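Local coordinates for McyG protein (Microcystis aeruginosa PCC 7806, PDB 4R0M) that probably activates phenylalanine or a related acid as an acyl-adenylate for loading onto its carrier domain in microcystin synthesis, at residues M336-S341 against S396-Y401; D172-A177 against I193-N198. All blocks are in the same frame, centred on the assembly; numbering follows the deposited sequence.

In the fold
Coming from the N terminus, the chain reaches contact 2 first. It closes the hairpin of strands 176-182 and 190-195, bringing the turn that leads into the first strand against the start of helix 196-210. Contact 1 opens only after that loop is shut. It spans the 54 residues between 341 and 396, which finish one edge of the nine-strand sheet and then enter the six-strand antiparallel sheet with strands 370-375 and 388-394. The two contacts are therefore in series, neither nested nor crossed, but they touch in space, with centres about 11 Å apart. Residues 396-401 lie beside strand 190-195, so hairpin, large sheet and antiparallel sheet meet near the adenylate.

Contact 1: residues M336-S341 against S396-Y401; sequences MTESCS and SVTKGY. With FA5 (adenosine-5'-[phenylalaninyl-phosphate]), chain C.
The carbonyl oxygen Glu338 O is gripped chiefly by Thr398 N, 2.7 Å away in a nearly straight bond that arrives close to end-on to the carbonyl. Val397 CA adds a longer C-H...O approach to Glu338 O at 3.5 Å. Thr398 also packs on the same residue: its CG2 lies alongside Glu338 CB, 3.7 Å apart. A chi1 of -173° carries the Thr398 hydroxyl across from its amide, away from this patch, to hydrogen-bond Ile193 O.

Farther out, the Glu338 chain bends at chi2 (86°), carrying its carboxylate to Tyr401. The phenol donates from OH to OE2 of Glu338 over 2.7 Å, on the anti side of the carboxylate and somewhat out of its plane; the ring stands 77° from the carboxylate plane. A bridging water joins the other end of the contact, giving a proton to Ser339 O at 2.7 Å and accepting one from Ser396 OG.

One residue before Glu338, Thr337 holds the adenylate phosphate twice: its OG1 donates to FA5 OP2 at 2.7 Å, and its backbone N donates to the same oxygen at 3.2 Å. The MTE run is consistent with the A5 motif of adenylation domains: Thr337 faces the phosphate while Glu338, next to it, meets segment 396-401.

Around this buried contact, helix 227-240 touches Thr337, Cys340 and Ser341, while Phe417 of strand 416-419 meets Glu338 and Tyr401. Strand 190-195 and helix 196-210 close over Cys340.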
# COMPACT_ATOMS: atom_id res chain seq x y z
N MSE A 336 -4.57 2.22 -6.61
CA MSE A 336 -3.58 1.19 -6.93
C MSE A 336 -2.34 1.86 -7.45
O MSE A 336 -2.35 3.06 -7.73
CB MSE A 336 -4.13 0.18 -7.94
CG MSE A 336 -4.59 0.78 -9.27
SE MSE A 336 -5.91 -0.42 -10.11
CE MSE A 336 -4.84 -2.08 -10.19
N THR A 337 -1.27 1.09 -7.57
CA THR A 337 -0.01 1.57 -8.14
C THR A 337 -0.23 2.10 -9.55
O THR A 337 0.35 3.12 -9.94
CB THR A 337 1.06 0.46 -8.14
OG1 THR A 337 1.20 -0.06 -6.81
CG2 THR A 337 2.40 0.99 -8.61
N GLU A 338 -1.09 1.42 -10.30
CA GLU A 338 -1.38 1.76 -11.69
C GLU A 338 -2.09 3.11 -11.87
O GLU A 338 -2.13 3.66 -12.98
CB GLU A 338 -2.18 0.64 -12.36
CG GLU A 338 -1.36 -0.60 -12.72
CD GLU A 338 -1.21 -1.59 -11.58
OE1 GLU A 338 -1.56 -1.27 -10.43
OE2 GLU A 338 -0.73 -2.72 -11.84
N SER A 339 -2.65 3.64 -10.78
CA SER A 339 -3.34 4.94 -10.82
C SER A 339 -2.75 5.95 -9.83
O SER A 339 -3.46 6.85 -9.37
CB SER A 339 -4.85 4.76 -10.57
OG SER A 339 -5.11 4.40 -9.22
N CYS A 340 -1.47 5.80 -9.51
CA CYS A 340 -0.77 6.70 -8.58
C CYS A 340 -1.60 6.80 -7.30
O CYS A 340 -2.00 7.90 -6.88
CB CYS A 340 -0.57 8.09 -9.21
SG CYS A 340 0.03 8.09 -10.91
N SER A 341 -1.84 5.65 -6.67
CA SER A 341 -2.68 5.52 -5.47
C SER A 341 -4.14 5.95 -5.74
O SER A 341 -4.70 5.61 -6.78
CB SER A 341 -2.06 6.18 -4.23
OG SER A 341 -2.22 7.59 -4.24
N SER A 396 -4.43 10.10 -14.85
CA SER A 396 -3.74 9.59 -13.66
C SER A 396 -3.38 8.10 -13.76
O SER A 396 -2.58 7.59 -12.98
CB SER A 396 -4.56 9.85 -12.39
OG SER A 396 -5.72 9.03 -12.34
N VAL A 397 -3.98 7.42 -14.73
CA VAL A 397 -3.79 5.98 -14.93
C VAL A 397 -2.60 5.69 -15.85
O VAL A 397 -2.44 6.34 -16.88
CB VAL A 397 -5.08 5.32 -15.50
CG1 VAL A 397 -4.87 3.84 -15.77
CG2 VAL A 397 -6.24 5.52 -14.53
N THR A 398 -1.78 4.72 -15.45
CA THR A 398 -0.61 4.30 -16.22
C THR A 398 -0.96 3.90 -17.66
O THR A 398 -2.07 3.46 -17.94
CB THR A 398 0.14 3.13 -15.52
OG1 THR A 398 1.36 2.85 -16.22
CG2 THR A 398 -0.71 1.86 -15.48
N LYS A 399 0.00 4.08 -18.57
CA LYS A 399 -0.20 3.76 -19.98
C LYS A 399 0.31 2.36 -20.35
O LYS A 399 -0.11 1.80 -21.36
CB LYS A 399 0.44 4.82 -20.87
CG LYS A 399 -0.35 6.11 -20.95
CD LYS A 399 0.49 7.26 -21.48
CE LYS A 399 -0.27 8.58 -21.42
NZ LYS A 399 0.65 9.75 -21.56
N GLY A 400 1.19 1.81 -19.52
CA GLY A 400 1.75 0.48 -19.77
C GLY A 400 2.83 0.03 -18.80
O GLY A 400 3.46 0.86 -18.13
N TYR A 401 3.05 -1.28 -18.74
CA TYR A 401 4.10 -1.86 -17.91
C TYR A 401 5.45 -1.86 -18.63
O TYR A 401 5.50 -1.78 -19.86
CB TYR A 401 3.73 -3.29 -17.50
CG TYR A 401 2.49 -3.39 -16.64
CD1 TYR A 401 2.56 -3.32 -15.26
CD2 TYR A 401 1.23 -3.58 -17.23
CE1 TYR A 401 1.42 -3.41 -14.47
CE2 TYR A 401 0.09 -3.68 -16.45
CZ TYR A 401 0.19 -3.59 -15.08
OH TYR A 401 -0.95 -3.69 -14.31
C FA5 C . -2.22 -0.29 -3.13
O FA5 C . -2.37 -1.10 -2.23
CA FA5 C . -3.08 0.95 -3.18
N FA5 C . -4.43 0.47 -3.05
CB FA5 C . -2.78 1.92 -2.02
CG FA5 C . -3.67 3.16 -1.84
CD1 FA5 C . -4.92 3.32 -2.43
CD2 FA5 C . -3.20 4.19 -1.02
CE1 FA5 C . -5.68 4.47 -2.21
CE2 FA5 C . -3.95 5.35 -0.79
CZ FA5 C . -5.20 5.50 -1.39
P FA5 C . -1.02 -2.01 -4.86
OP1 FA5 C . -0.04 -2.81 -4.05
OP2 FA5 C . -0.75 -1.79 -6.32
OP3 FA5 C . -1.22 -0.56 -4.16
O5' FA5 C . -2.44 -2.77 -4.71
C5' FA5 C . -3.62 -2.34 -5.40
C4' FA5 C . -4.73 -3.33 -5.08
O4' FA5 C . -5.11 -3.30 -3.70
C3' FA5 C . -6.01 -3.03 -5.83
O3' FA5 C . -5.99 -3.53 -7.16
C2' FA5 C . -7.04 -3.73 -4.98
O2' FA5 C . -7.10 -5.13 -5.30
C1' FA5 C . -6.50 -3.59 -3.57
N9 FA5 C . -7.21 -2.47 -2.90
C8 FA5 C . -6.72 -1.23 -2.71
N7 FA5 C . -7.61 -0.44 -2.06
C5 FA5 C . -8.71 -1.18 -1.82
C6 FA5 C . -10.03 -0.97 -1.18
N6 FA5 C . -10.36 0.23 -0.64
N1 FA5 C . -10.89 -2.01 -1.14
C2 FA5 C . -10.58 -3.21 -1.68
N3 FA5 C . -9.40 -3.47 -2.27
C4 FA5 C . -8.44 -2.52 -2.38
O HOH W 1 -5.73 8.34 -9.63

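Contact 2: residues D172-A177 against I193-N198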
# COMPACT_ATOMS: atom_id res chain seq x y z
N ASP A 172 10.04 16.49 -20.30
CA ASP A 172 8.70 16.27 -20.82
C ASP A 172 7.87 15.62 -19.72
O ASP A 172 8.25 14.57 -19.20
CB ASP A 172 8.76 15.36 -22.05
CG ASP A 172 7.48 15.39 -22.87
OD1 ASP A 172 6.37 15.47 -22.29
OD2 ASP A 172 7.58 15.31 -24.11
N PRO A 173 6.73 16.24 -19.34
CA PRO A 173 5.85 15.63 -18.34
C PRO A 173 5.27 14.27 -18.78
O PRO A 173 4.79 13.51 -17.93
CB PRO A 173 4.73 16.67 -18.16
CG PRO A 173 4.81 17.55 -19.36
CD PRO A 173 6.26 17.57 -19.75
N GLN A 174 5.33 13.98 -20.08
CA GLN A 174 4.88 12.70 -20.62
C GLN A 174 5.96 11.61 -20.56
O GLN A 174 5.69 10.44 -20.86
CB GLN A 174 4.37 12.86 -22.06
CG GLN A 174 3.07 13.64 -22.21
CD GLN A 174 1.83 12.84 -21.84
OE1 GLN A 174 1.72 12.32 -20.72
NE2 GLN A 174 0.89 12.75 -22.77
N ASP A 175 7.17 11.99 -20.17
CA ASP A 175 8.25 11.02 -19.96
C ASP A 175 8.06 10.32 -18.62
O ASP A 175 7.47 10.88 -17.69
CB ASP A 175 9.62 11.71 -19.99
CG ASP A 175 10.05 12.10 -21.39
OD1 ASP A 175 9.49 11.56 -22.37
OD2 ASP A 175 10.96 12.94 -21.51
N ALA A 176 8.57 9.10 -18.53
CA ALA A 176 8.57 8.33 -17.28
C ALA A 176 9.32 9.08 -16.18
O ALA A 176 10.41 9.60 -16.41
CB ALA A 176 9.19 6.96 -17.51
N ALA A 177 8.71 9.13 -15.00
CA ALA A 177 9.32 9.78 -13.84
C ALA A 177 9.52 8.79 -12.69
O ALA A 177 10.39 9.00 -11.84
CB ALA A 177 8.46 10.95 -13.39
N ILE A 193 4.85 1.95 -15.05
CA ILE A 193 5.46 3.20 -15.50
C ILE A 193 4.54 4.36 -15.15
O ILE A 193 3.37 4.38 -15.52
CB ILE A 193 5.74 3.19 -17.02
CG1 ILE A 193 6.76 2.10 -17.38
CG2 ILE A 193 6.25 4.55 -17.49
CD1 ILE A 193 6.86 1.79 -18.86
N LEU A 194 5.08 5.33 -14.41
CA LEU A 194 4.33 6.53 -14.06
C LEU A 194 5.04 7.79 -14.53
O LEU A 194 6.19 8.05 -14.18
CB LEU A 194 4.06 6.59 -12.55
CG LEU A 194 3.25 5.46 -11.91
CD1 LEU A 194 3.15 5.66 -10.41
CD2 LEU A 194 1.86 5.34 -12.52
N THR A 195 4.33 8.56 -15.36
CA THR A 195 4.84 9.82 -15.88
C THR A 195 4.58 10.94 -14.88
O THR A 195 3.80 10.76 -13.93
CB THR A 195 4.18 10.16 -17.23
OG1 THR A 195 2.77 10.35 -17.04
CG2 THR A 195 4.40 9.05 -18.24
N HIS A 196 5.22 12.09 -15.09
CA HIS A 196 4.92 13.30 -14.33
C HIS A 196 3.46 13.62 -14.44
O HIS A 196 2.80 13.94 -13.45
CB HIS A 196 5.72 14.50 -14.84
CG HIS A 196 7.21 14.28 -14.86
ND1 HIS A 196 8.01 14.68 -13.86
CD2 HIS A 196 8.04 13.70 -15.82
CE1 HIS A 196 9.29 14.37 -14.15
NE2 HIS A 196 9.30 13.77 -15.35
N HIS A 197 2.95 13.53 -15.67
CA HIS A 197 1.56 13.84 -15.97
C HIS A 197 0.60 12.91 -15.29
O HIS A 197 -0.46 13.34 -14.84
CB HIS A 197 1.32 13.87 -17.48
CG HIS A 197 -0.02 14.46 -17.87
ND1 HIS A 197 -0.32 15.75 -17.67
CD2 HIS A 197 -1.13 13.88 -18.47
CE1 HIS A 197 -1.57 16.00 -18.12
NE2 HIS A 197 -2.06 14.85 -18.61
N ASN A 198 0.97 11.62 -15.20
CA ASN A 198 0.20 10.64 -14.42
C ASN A 198 0.05 11.08 -12.97
O ASN A 198 -1.07 11.19 -12.46
CB ASN A 198 0.87 9.25 -14.44
CG ASN A 198 0.70 8.52 -15.76
OD1 ASN A 198 1.59 7.77 -16.18
ND2 ASN A 198 -0.44 8.71 -16.42
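Ala177 CB sits squarely over one face of the His196 imidazole, 3.5 Å from the ring centroid and 9° off its normal, a compact CH-pi contact. Nearby, Pro173 O accepts from His197 N at 2.9 Å, tying the turn to the first residues of helix 196-210. The hairpin pairing adds Ala177 N, which donates to Leu194 O at 2.9 Å; Ala176 and Thr195 form an antiparallel non-hydrogen-bonded pair.

Thr195 is the N-cap. Its chi1 of 63° sets OG1 between backbone N and carbonyl carbon, where it accepts from Asn198 N at 2.9 Å, and Asn198 OD1 returns the favour by accepting from Thr195 N at 3.0 Å in an almost straight bond. This is a capping box.

The other side is looser. Asp172 and Asp175 are exposed at the ends of a type I turn, in which Asp172 OD1 accepts from Gln174 N as an Asx turn. Gln174 runs beside His197, OE1 coming 3.6 Å from its CB, and Ala176 CB touches Ile193 CG2, 3.8 Å away.

Both hydrogen bonds between the segments are backbone to backbone; ND1 of each histidine has its partner outside them. The His197 ring stacks on Trp16. Leu19 N donates to His196 ND1, so the His196 ring is probably neutral with its proton on NE2; His197 ND1, facing Asn15 O in a weak bond, probably carries a proton.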